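Local atomic coordinates of Molybdate/tungstate binding protein (Sporomusa ovata, PDB entry 1FR3), a protein that binds molybdate and tungstate oxyanions and, as a Mop protein built on a TOBE domain, probably serves in molybdate homeostasis. Residues Lys24-Met27 against Thr32-Val35. Sequence-based numbering, arbitrary orientation.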
ATOM      1  N   LYS A  24       1.277   9.660  14.480  1.00  7.00           N
ATOM      2  CA  LYS A  24       0.249   8.661  14.758  1.00  6.73           C
ATOM      3  C   LYS A  24      -1.052   9.401  15.040  1.00  6.90           C
ATOM      4  O   LYS A  24      -1.097  10.236  15.942  1.00  7.41           O
ATOM      5  CB  LYS A  24       0.631   7.796  15.964  1.00  7.75           C
ATOM      6  CG  LYS A  24      -0.479   6.842  16.386  1.00  9.10           C
ATOM      7  CD  LYS A  24      -0.116   5.968  17.564  1.00 10.88           C
ATOM      8  CE  LYS A  24       0.157   6.733  18.842  1.00 11.24           C
ATOM      9  NZ  LYS A  24       0.248   5.823  20.027  1.00 13.30           N
ATOM     10  N   ILE A  25      -2.108   9.100  14.286  1.00  6.35           N
ATOM     11  CA  ILE A  25      -3.400   9.742  14.490  1.00  5.91           C
ATOM     12  C   ILE A  25      -4.341   8.671  15.054  1.00  5.93           C
ATOM     13  O   ILE A  25      -4.631   7.705  14.350  1.00  6.53           O
ATOM     14  CB  ILE A  25      -4.011  10.310  13.199  1.00  5.84           C
ATOM     15  CG1 ILE A  25      -2.996  11.095  12.370  1.00  6.80           C
ATOM     16  CG2 ILE A  25      -5.221  11.186  13.509  1.00  6.60           C
ATOM     17  CD1 ILE A  25      -2.317  12.257  13.039  1.00  7.19           C
ATOM     18  N   VAL A  26      -4.696   8.824  16.319  1.00  5.90           N
ATOM     19  CA  VAL A  26      -5.575   7.858  16.982  1.00  6.85           C
ATOM     20  C   VAL A  26      -6.999   8.404  16.894  1.00  6.67           C
ATOM     21  O   VAL A  26      -7.248   9.536  17.311  1.00  7.22           O
ATOM     22  CB  VAL A  26      -5.209   7.628  18.455  1.00  7.03           C
ATOM     23  CG1 VAL A  26      -6.070   6.502  19.022  1.00  7.67           C
ATOM     24  CG2 VAL A  26      -3.736   7.274  18.608  1.00  7.70           C
ATOM     25  N   MET A  27      -7.905   7.622  16.319  1.00  6.32           N
ATOM     26  CA  MET A  27      -9.272   8.082  16.133  1.00  6.44           C
ATOM     27  C   MET A  27     -10.285   7.116  16.725  1.00  6.48           C
ATOM     28  O   MET A  27      -9.993   5.945  16.970  1.00  7.24           O
ATOM     29  CB  MET A  27      -9.537   8.199  14.620  1.00  6.93           C
ATOM     30  CG  MET A  27      -8.699   9.273  13.942  1.00  6.76           C
ATOM     31  SD  MET A  27      -8.723   9.128  12.138  1.00  6.49           S
ATOM     32  CE  MET A  27      -7.582   7.768  11.900  1.00  8.07           C
ATOM     33  N   THR A  32     -14.820   2.070  17.939  1.00  8.32           N
ATOM     34  CA  THR A  32     -13.631   1.307  17.566  1.00  7.87           C
ATOM     35  C   THR A  32     -12.454   2.272  17.430  1.00  7.23           C
ATOM     36  O   THR A  32     -12.627   3.352  16.870  1.00  7.53           O
ATOM     37  CB  THR A  32     -13.805   0.563  16.234  1.00  9.43           C
ATOM     38  OG1 THR A  32     -14.792  -0.475  16.352  1.00 11.45           O
ATOM     39  CG2 THR A  32     -12.510  -0.112  15.793  1.00  9.57           C
ATOM     40  N   GLU A  33     -11.292   1.869  17.944  1.00  7.47           N
ATOM     41  CA  GLU A  33     -10.116   2.720  17.809  1.00  7.35           C
ATOM     42  C   GLU A  33      -9.458   2.472  16.449  1.00  7.29           C
ATOM     43  O   GLU A  33      -9.256   1.328  16.056  1.00  7.93           O
ATOM     44  CB  GLU A  33      -9.105   2.430  18.924  1.00  8.18           C
ATOM     45  CG  GLU A  33      -7.914   3.380  18.847  1.00  9.90           C
ATOM     46  CD  GLU A  33      -7.093   3.355  20.126  1.00 10.58           C
ATOM     47  OE1 GLU A  33      -7.543   3.989  21.093  1.00 11.35           O
ATOM     48  OE2 GLU A  33      -6.029   2.710  20.109  1.00 12.08           O
ATOM     49  N   LEU A  34      -9.163   3.564  15.753  1.00  6.30           N
ATOM     50  CA  LEU A  34      -8.475   3.490  14.465  1.00  6.87           C
ATOM     51  C   LEU A  34      -7.108   4.161  14.647  1.00  6.51           C
ATOM     52  O   LEU A  34      -6.978   5.062  15.485  1.00  7.34           O
ATOM     53  CB  LEU A  34      -9.235   4.193  13.350  1.00  7.18           C
ATOM     54  CG  LEU A  34     -10.684   3.772  13.082  1.00  7.67           C
ATOM     55  CD1 LEU A  34     -11.272   4.604  11.952  1.00  8.54           C
ATOM     56  CD2 LEU A  34     -10.742   2.282  12.760  1.00  8.39           C
ATOM     57  N   VAL A  35      -6.124   3.720  13.884  1.00  6.41           N
ATOM     58  CA  VAL A  35      -4.792   4.310  13.957  1.00  6.56           C
ATOM     59  C   VAL A  35      -4.276   4.543  12.533  1.00  6.56           C
ATOM     60  O   VAL A  35      -4.174   3.596  11.754  1.00  6.14           O
ATOM     61  CB  VAL A  35      -3.779   3.458  14.733  1.00  7.05           C
ATOM     62  CG1 VAL A  35      -2.399   4.111  14.755  1.00  7.25           C
ATOM     63  CG2 VAL A  35      -4.272   3.238  16.161  1.00  8.03           C
TER
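M27 and L34 form a hydrogen-bonded pair, closed by M27 N to L34 O and L34 N to M27 O, each 2.8 Å, in two antiparallel segments whose axes approach to 4.7 Å with their directions 164° apart. Both bonds are nearly straight. One residue along, V26 faces V35 as a non-hydrogen-bonded pair. The L34 O also takes a CA-H...O contact from V26 CA at 3.5 Å, and M27 O takes one from E33 CA at 3.3 Å, so each acceptor combines an N-H with a CA-H contact.

The side chains of V26, E33, K24 and V35 meet on one face. With V26 CG1 anti to the backbone N (chi1 -174°), this methyl lies against the end of E33, 3.5 Å from CD, and E33 CG also touches it; the carboxylate thus rests on an apolar group while its OE1 makes a salt bridge to K14. Diagonally across the strands, K24 CG packs on V35 CG1 at 3.7 Å, an aliphatic contact that leaves the ammonium end for D41 of a third subunit. The other face carries M27 and L34: the methionine bends at chi3 (-78°), and its terminal CE comes to 4.2 Å from L34 CB, a looser apolar contact.

Both segments belong to the hairpin of strands 22-29 and 32-39 in the antiparallel sheet of this OB-clan domain. Strand 7-18 pairs with the far edge of 22-29, V17 bonding K24 through the backbone, while the side-chain OD1 of N7 of a second subunit hydrogen-bonds V35 N on strand 32-39, an outermost strand within this chain, and M27 packs on V54 and L34 on A56 of strand 53-58, with M63 of the second subunit also against M27.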